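Local atomic coordinates of alkaline serine protease AL20 (Nesterenkonia abyssinica, PDB entry 3CP7), a protein that probably hydrolyses peptide bonds as a secreted, thermostable serine protease of the trypsin-like family, working under alkaline conditions. Residues A[36-40]-A[41-45]; A[97-101]-A[102-106]; A[192-196]-A[197-201]. All blocks are in the same frame, centred on the assembly; numbering follows the deposited sequence.

Interaction 1 of 3, residues A[36-40]-A[41-45]; sequences VATAG and HCLHD. With FMT (formic acid), chain C.
T38 meets two residues of the turn that follows it. Its OG1 lies 3.6 Å from C42 CB, and its methyl CG2 crosses L43 at a slant, reaching L43 CD2 at 3.8 Å. With OG1 anti to the backbone N (chi1 -168°), the hydroxyl also bonds S24 O on strand 19-27. A39 CB packs against C42 SG, which forms a disulfide with C23. The backbone coils tightly here: C42 N bonds A39 O at 3.0 Å and L43 N bonds G40 O at 3.0 Å. A second, weak bond from H44 N bends in to the same G40 O. This is the short 3-10 segment 40-42 that follows strand 35-38 in the trypsin-like fold, and the sequence T-A-G-H-C running into it probably corresponds to the motif that carries the active-site histidine in that family. The H41 side chain touches S169, and its ND1 is hydrogen-bonded to D91, consistent with a Ser-His-Asp catalytic triad. In contrast to the buried T38, A39 and C42, H41 is partly exposed and its CB is directed away from 36-40. C42 SG lies over one face of its imidazole, displaced to one side of the centre and 4.1 Å from the ring plane. At the ring edge, H41 NE2 donates to O1 of the bound formic acid at 2.8 Å (148°); this small ligand, probably from the crystallisation liquor, also bonds S169 OG and G167 N.

Interaction 2 of 3, residues A[97-101]-A[102-106]; sequences LETKG and GTTVQ
A type I' beta turn from K100 to T103 reverses the chain between the end of strand 93-97 and helix 105-109. K100 and T103 face each other as an antiparallel hydrogen-bonded pair. K100 N donates to T103 O at 2.8 Å in a nearly straight bond (168°), and T103 N returns to K100 O, also at 2.8 Å. G101 and G102, at the two corners, both have positive phi, the left-handed backbone conformation this turn type requires. T99 lays its methyl against G102: CG2, anti to the backbone N while OG1 stands beside that N (chi1 -65°), comes within 3.3 Å of G102 C. T99 OG1 lies alongside the methyl of T104, 3.6 Å from T104 CG2, the two side chains pointing the same way. Beyond the single bridge, a water joins the two arms by donating to E98 O at 2.7 Å and accepting from V105 N at 2.8 Å; another accepts from G102 N. Further in, L97 and V105 meet obliquely through buried methyl groups, L97 CD1 lying 4.1 Å from V105 CG1. T104 occupies the N-cap position of the helix, where its OG1 accepts a weak hydrogen bond from Q107 N. Around the turn, strand 71-78 receives E98, whose OE2 accepts from A72 N. K100 NZ bonds V70 O, and the same lysine makes a cation-pi contact with W71, the tryptophan that L97 and V105 also touch.

Interaction 3 of 3, residues A[192-196]-A[197-201]; sequences TFLPN and VMFGP
The L194 side chain lies across V197, with L194 CG 3.7 Å from V197 CG2. Both belong to a type II beta turn, L194 to V197, at the corner where the chain enters strand 197-200, the last strand of the second of the two six-stranded sheets of this trypsin-like protease. P195 and N196 occupy its central positions, N196 with the positive phi (60°) expected at the third place. L194 CG is anti to the backbone N (chi1 -169°), which carries the isobutyl group over V197 and on toward the aromatic ring two residues further along. There L194 CD2 approaches the rim of F199 rather than a face, 3.7 Å from F199 CZ and close to the ring plane; the two side chains cross at about a right angle. Y191 meets the same ring edge-to-face, and Y189 also packs against it. M198, its CB directed away from 192-196, packs on N187 and S168. No direct hydrogen bond joins 192-196 to 197-201. Instead, one water bridges two carbonyls, donating to L194 O at 2.6 Å and to V197 O at 2.8 Å, and its oxygen sits at the edge of the F199 ring, in the ring plane.

Overall arrangement
Interaction 1 lies nearest the middle of the chain, its centre about 7 Å from the chain centre, and carries H41 of the probable catalytic triad, where the formic acid is bound. Interactions 2 and 3 lie on opposite sides of the chain centre, their own centres about 35 Å apart. Residues 97-106 follow strand 93-97 of the barrel-forming sheet: V36 CG1 of interaction 1 packs on L97 CD1 of interaction 2 at 4.0 Å, although the two centres are about 20 Å apart. Strand 197-200 of interaction 3 belongs to the other sheet; nearest atoms to interaction 1 are about 7 Å away. The M198 side chain lies near the probable triad residues without touching them, so interaction 3 probably borders the active site.

Interaction 1 of 3, residues A[36-40]-A[41-45]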
loop_
_atom_site.group_PDB
_atom_site.type_symbol
_atom_site.label_atom_id
_atom_site.label_comp_id
_atom_site.label_asym_id
_atom_site.label_seq_id
_atom_site.Cartn_x
_atom_site.Cartn_y
_atom_site.Cartn_z
ATOM N N VAL A 36 -1.668 -10.490 -9.776
ATOM C CA VAL A 36 -0.361 -11.127 -9.975
ATOM C C VAL A 36 0.617 -10.727 -8.873
ATOM O O VAL A 36 0.633 -9.574 -8.408
ATOM C CB VAL A 36 0.258 -10.841 -11.372
ATOM C CG1 VAL A 36 -0.597 -11.441 -12.482
ATOM C CG2 VAL A 36 0.466 -9.340 -11.608
ATOM N N ALA A 37 1.428 -11.694 -8.460
ATOM C CA ALA A 37 2.529 -11.460 -7.539
ATOM C C ALA A 37 3.757 -11.085 -8.336
ATOM O O ALA A 37 4.035 -11.655 -9.403
ATOM C CB ALA A 37 2.812 -12.703 -6.745
ATOM N N THR A 38 4.500 -10.123 -7.803
ATOM C CA THR A 38 5.744 -9.697 -8.426
ATOM C C THR A 38 6.662 -9.118 -7.349
ATOM O O THR A 38 6.380 -9.254 -6.148
ATOM C CB THR A 38 5.466 -8.703 -9.590
ATOM O OG1 THR A 38 6.663 -8.511 -10.350
ATOM C CG2 THR A 38 4.947 -7.354 -9.094
ATOM N N ALA A 39 7.768 -8.503 -7.763
ATOM C CA ALA A 39 8.671 -7.824 -6.821
ATOM C C ALA A 39 8.244 -6.374 -6.660
ATOM O O ALA A 39 7.744 -5.753 -7.599
ATOM C CB ALA A 39 10.115 -7.899 -7.309
ATOM N N GLY A 40 8.469 -5.822 -5.473
ATOM C CA GLY A 40 8.216 -4.400 -5.249
ATOM C C GLY A 40 8.948 -3.530 -6.252
ATOM O O GLY A 40 8.373 -2.580 -6.785
ATOM N N HIS A 41 10.210 -3.850 -6.542
ATOM C CA HIS A 41 10.999 -3.017 -7.431
ATOM C C HIS A 41 10.547 -3.103 -8.886
ATOM O O HIS A 41 10.991 -2.309 -9.710
ATOM C CB HIS A 41 12.501 -3.285 -7.261
ATOM C CG HIS A 41 13.014 -4.493 -7.985
ATOM N ND1 HIS A 41 13.272 -5.698 -7.360
ATOM C CD2 HIS A 41 13.372 -4.655 -9.284
ATOM C CE1 HIS A 41 13.748 -6.554 -8.252
ATOM N NE2 HIS A 41 13.824 -5.945 -9.421
ATOM N N CYS A 42 9.664 -4.050 -9.202
ATOM C CA CYS A 42 9.085 -4.144 -10.547
ATOM C C CYS A 42 7.882 -3.227 -10.722
ATOM O O CYS A 42 7.359 -3.098 -11.836
ATOM C CB CYS A 42 8.645 -5.575 -10.846
ATOM S SG CYS A 42 10.014 -6.762 -10.969
ATOM N N LEU A 43 7.429 -2.590 -9.644
ATOM C CA LEU A 43 6.311 -1.655 -9.796
ATOM C C LEU A 43 6.443 -0.353 -9.009
ATOM O O LEU A 43 5.575 0.525 -9.117
ATOM C CB LEU A 43 4.952 -2.337 -9.550
ATOM C CG LEU A 43 4.725 -3.157 -8.280
ATOM C CD1 LEU A 43 4.729 -2.243 -7.044
ATOM C CD2 LEU A 43 3.410 -3.924 -8.399
ATOM N N HIS A 44 7.538 -0.200 -8.264
ATOM C CA HIS A 44 7.777 1.027 -7.511
ATOM C C HIS A 44 9.271 1.252 -7.334
ATOM O O HIS A 44 10.015 0.302 -7.070
ATOM C CB HIS A 44 7.063 0.989 -6.153
ATOM C CG HIS A 44 7.050 2.310 -5.450
ATOM N ND1 HIS A 44 8.150 2.807 -4.789
ATOM C CD2 HIS A 44 6.082 3.251 -5.336
ATOM C CE1 HIS A 44 7.856 3.993 -4.280
ATOM N NE2 HIS A 44 6.610 4.290 -4.607
ATOM N N ASP A 45 9.701 2.511 -7.456
ATOM C CA ASP A 45 11.124 2.874 -7.406
ATOM C C ASP A 45 11.810 2.545 -6.079
ATOM O O ASP A 45 13.026 2.327 -6.040
ATOM C CB ASP A 45 11.317 4.386 -7.637
ATOM C CG ASP A 45 10.891 4.866 -9.024
ATOM O OD1 ASP A 45 10.906 4.088 -10.007
ATOM O OD2 ASP A 45 10.568 6.070 -9.126
HETATM C C FMT C . 14.873 -6.846 -13.055
HETATM O O1 FMT C . 14.734 -6.100 -12.071
HETATM O O2 FMT C . 15.158 -8.042 -12.951
#

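Interaction 2 of 3, residues A[97-101]-A[102-106]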
loop_
_atom_site.group_PDB
_atom_site.type_symbol
_atom_site.label_atom_id
_atom_site.label_comp_id
_atom_site.label_asym_id
_atom_site.label_seq_id
_atom_site.Cartn_x
_atom_site.Cartn_y
_atom_site.Cartn_z
ATOM N N LEU A 97 -4.922 -6.313 -12.147
ATOM C CA LEU A 97 -5.030 -6.057 -13.572
ATOM C C LEU A 97 -6.434 -5.700 -14.014
ATOM O O LEU A 97 -7.413 -5.964 -13.323
ATOM C CB LEU A 97 -4.505 -7.264 -14.370
ATOM C CG LEU A 97 -3.100 -7.762 -13.979
ATOM C CD1 LEU A 97 -2.729 -8.969 -14.805
ATOM C CD2 LEU A 97 -2.012 -6.674 -14.077
ATOM N N GLU A 98 -6.497 -5.075 -15.181
ATOM C CA GLU A 98 -7.750 -4.732 -15.831
ATOM C C GLU A 98 -8.611 -5.962 -16.098
ATOM O O GLU A 98 -8.132 -7.109 -16.110
ATOM C CB GLU A 98 -7.458 -4.031 -17.159
ATOM C CG GLU A 98 -6.817 -4.945 -18.208
ATOM C CD GLU A 98 -6.560 -4.270 -19.546
ATOM O OE1 GLU A 98 -7.385 -3.429 -19.970
ATOM O OE2 GLU A 98 -5.541 -4.607 -20.187
ATOM N N THR A 99 -9.897 -5.694 -16.312
ATOM C CA THR A 99 -10.845 -6.669 -16.802
ATOM C C THR A 99 -11.146 -6.297 -18.257
ATOM O O THR A 99 -11.287 -5.115 -18.580
ATOM C CB THR A 99 -12.122 -6.634 -15.942
ATOM O OG1 THR A 99 -11.807 -7.045 -14.606
ATOM C CG2 THR A 99 -13.181 -7.560 -16.478
ATOM N N LYS A 100 -11.186 -7.299 -19.133
ATOM C CA LYS A 100 -11.400 -7.071 -20.563
ATOM C C LYS A 100 -12.770 -7.576 -20.965
ATOM O O LYS A 100 -12.987 -8.785 -21.027
ATOM C CB LYS A 100 -10.348 -7.805 -21.385
ATOM C CG LYS A 100 -8.948 -7.272 -21.247
ATOM C CD LYS A 100 -8.034 -8.085 -22.132
ATOM C CE LYS A 100 -6.605 -7.640 -22.001
ATOM N NZ LYS A 100 -5.816 -8.217 -23.117
ATOM N N GLY A 101 -13.693 -6.648 -21.222
ATOM C CA GLY A 101 -15.054 -7.007 -21.638
ATOM C C GLY A 101 -15.682 -8.008 -20.686
ATOM O O GLY A 101 -16.303 -8.995 -21.108
ATOM N N GLY A 102 -15.486 -7.765 -19.394
ATOM C CA GLY A 102 -16.001 -8.635 -18.351
ATOM C C GLY A 102 -15.091 -9.789 -17.964
ATOM O O GLY A 102 -15.372 -10.475 -16.985
ATOM N N THR A 103 -14.004 -10.004 -18.711
ATOM C CA THR A 103 -13.109 -11.141 -18.439
ATOM C C THR A 103 -11.904 -10.735 -17.601
ATOM O O THR A 103 -11.145 -9.842 -17.971
ATOM C CB THR A 103 -12.602 -11.817 -19.725
ATOM O OG1 THR A 103 -13.698 -11.989 -20.635
ATOM C CG2 THR A 103 -11.980 -13.178 -19.411
ATOM N N THR A 104 -11.751 -11.395 -16.461
ATOM C CA THR A 104 -10.586 -11.193 -15.601
ATOM C C THR A 104 -9.439 -12.112 -16.040
ATOM O O THR A 104 -9.647 -13.124 -16.718
ATOM C CB THR A 104 -10.921 -11.500 -14.148
ATOM O OG1 THR A 104 -11.382 -12.849 -14.070
ATOM C CG2 THR A 104 -12.008 -10.549 -13.609
ATOM N N VAL A 105 -8.217 -11.773 -15.639
ATOM C CA VAL A 105 -7.068 -12.543 -16.102
ATOM C C VAL A 105 -7.129 -13.999 -15.620
ATOM O O VAL A 105 -6.725 -14.915 -16.344
ATOM C CB VAL A 105 -5.724 -11.864 -15.724
ATOM C CG1 VAL A 105 -5.344 -12.110 -14.246
ATOM C CG2 VAL A 105 -4.621 -12.345 -16.635
ATOM N N GLN A 106 -7.627 -14.213 -14.403
ATOM C CA GLN A 106 -7.711 -15.565 -13.863
ATOM C C GLN A 106 -8.764 -16.383 -14.616
ATOM O O GLN A 106 -8.580 -17.573 -14.824
ATOM C CB GLN A 106 -7.975 -15.547 -12.347
ATOM C CG GLN A 106 -7.788 -16.905 -11.668
ATOM C CD GLN A 106 -7.887 -16.860 -10.149
ATOM O OE1 GLN A 106 -8.252 -17.865 -9.517
ATOM N NE2 GLN A 106 -7.531 -15.738 -9.555
HETATM O O HOH W 1 -8.075 -9.260 -14.422
HETATM O O HOH W 2 -14.723 -5.273 -18.474
#

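Interaction 3 of 3, residues A[192-196]-A[197-201]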
loop_
_atom_site.group_PDB
_atom_site.type_symbol
_atom_site.label_atom_id
_atom_site.label_comp_id
_atom_site.label_asym_id
_atom_site.label_seq_id
_atom_site.Cartn_x
_atom_site.Cartn_y
_atom_site.Cartn_z
ATOM N N THR A 192 26.539 -8.464 -5.912
ATOM C CA THR A 192 27.630 -8.363 -6.882
ATOM C C THR A 192 28.755 -9.369 -6.608
ATOM O O THR A 192 29.399 -9.841 -7.547
ATOM C CB THR A 192 28.244 -6.953 -6.874
ATOM O OG1 THR A 192 28.548 -6.589 -5.524
ATOM C CG2 THR A 192 27.266 -5.944 -7.468
ATOM N N PHE A 193 28.978 -9.708 -5.339
ATOM C CA PHE A 193 30.067 -10.624 -4.961
ATOM C C PHE A 193 29.689 -12.098 -5.074
ATOM O O PHE A 193 30.532 -12.973 -4.908
ATOM C CB PHE A 193 30.544 -10.331 -3.530
ATOM C CG PHE A 193 29.473 -10.489 -2.484
ATOM C CD1 PHE A 193 28.772 -9.388 -2.022
ATOM C CD2 PHE A 193 29.175 -11.736 -1.945
ATOM C CE1 PHE A 193 27.783 -9.520 -1.065
ATOM C CE2 PHE A 193 28.182 -11.880 -0.997
ATOM C CZ PHE A 193 27.478 -10.778 -0.554
ATOM N N LEU A 194 28.421 -12.379 -5.350
ATOM C CA LEU A 194 27.927 -13.747 -5.271
ATOM C C LEU A 194 27.228 -14.140 -6.570
ATOM O O LEU A 194 26.010 -14.041 -6.676
ATOM C CB LEU A 194 27.002 -13.885 -4.053
ATOM C CG LEU A 194 26.543 -15.274 -3.603
ATOM C CD1 LEU A 194 27.721 -16.196 -3.259
ATOM C CD2 LEU A 194 25.578 -15.165 -2.436
ATOM N N PRO A 195 28.001 -14.562 -7.586
ATOM C CA PRO A 195 27.342 -14.966 -8.831
ATOM C C PRO A 195 26.399 -16.154 -8.650
ATOM O O PRO A 195 26.606 -16.996 -7.773
ATOM C CB PRO A 195 28.502 -15.344 -9.765
ATOM C CG PRO A 195 29.724 -15.386 -8.928
ATOM C CD PRO A 195 29.472 -14.649 -7.655
ATOM N N ASN A 196 25.356 -16.177 -9.472
ATOM C CA ASN A 196 24.460 -17.335 -9.566
ATOM C C ASN A 196 23.733 -17.721 -8.272
ATOM O O ASN A 196 23.481 -18.906 -8.020
ATOM C CB ASN A 196 25.212 -18.553 -10.127
ATOM C CG ASN A 196 25.761 -18.308 -11.512
ATOM O OD1 ASN A 196 26.801 -18.857 -11.881
ATOM N ND2 ASN A 196 25.090 -17.467 -12.277
ATOM N N VAL A 197 23.402 -16.729 -7.449
ATOM C CA VAL A 197 22.492 -16.942 -6.326
ATOM C C VAL A 197 21.397 -15.882 -6.403
ATOM O O VAL A 197 21.677 -14.693 -6.523
ATOM C CB VAL A 197 23.217 -16.916 -4.954
ATOM C CG1 VAL A 197 22.230 -17.151 -3.807
ATOM C CG2 VAL A 197 24.314 -17.983 -4.901
ATOM N N MET A 198 20.144 -16.334 -6.374
ATOM C CA MET A 198 18.990 -15.439 -6.381
ATOM C C MET A 198 18.384 -15.363 -4.987
ATOM O O MET A 198 18.136 -16.394 -4.352
ATOM C CB MET A 198 17.933 -15.959 -7.346
ATOM C CG MET A 198 16.654 -15.109 -7.376
ATOM S SD MET A 198 16.856 -13.566 -8.279
ATOM C CE MET A 198 16.913 -14.219 -9.957
ATOM N N PHE A 199 18.137 -14.140 -4.519
ATOM C CA PHE A 199 17.478 -13.937 -3.242
ATOM C C PHE A 199 16.038 -13.540 -3.432
ATOM O O PHE A 199 15.687 -12.820 -4.374
ATOM C CB PHE A 199 18.242 -12.920 -2.383
ATOM C CG PHE A 199 19.590 -13.423 -1.980
ATOM C CD1 PHE A 199 20.681 -13.250 -2.818
ATOM C CD2 PHE A 199 19.750 -14.147 -0.803
ATOM C CE1 PHE A 199 21.939 -13.767 -2.476
ATOM C CE2 PHE A 199 21.004 -14.674 -0.450
ATOM C CZ PHE A 199 22.092 -14.487 -1.288
ATOM N N GLY A 200 15.216 -14.056 -2.532
ATOM C CA GLY A 200 13.798 -13.755 -2.520
ATOM C C GLY A 200 13.356 -13.486 -1.106
ATOM O O GLY A 200 13.875 -14.080 -0.164
ATOM N N PRO A 201 12.380 -12.593 -0.936
ATOM C CA PRO A 201 11.967 -12.224 0.414
ATOM C C PRO A 201 11.176 -13.316 1.125
ATOM O O PRO A 201 10.489 -14.122 0.479
ATOM C CB PRO A 201 11.084 -10.991 0.182
ATOM C CG PRO A 201 10.496 -11.236 -1.199
ATOM C CD PRO A 201 11.641 -11.836 -1.971
HETATM O O HOH W 3 23.820 -13.187 -5.456
#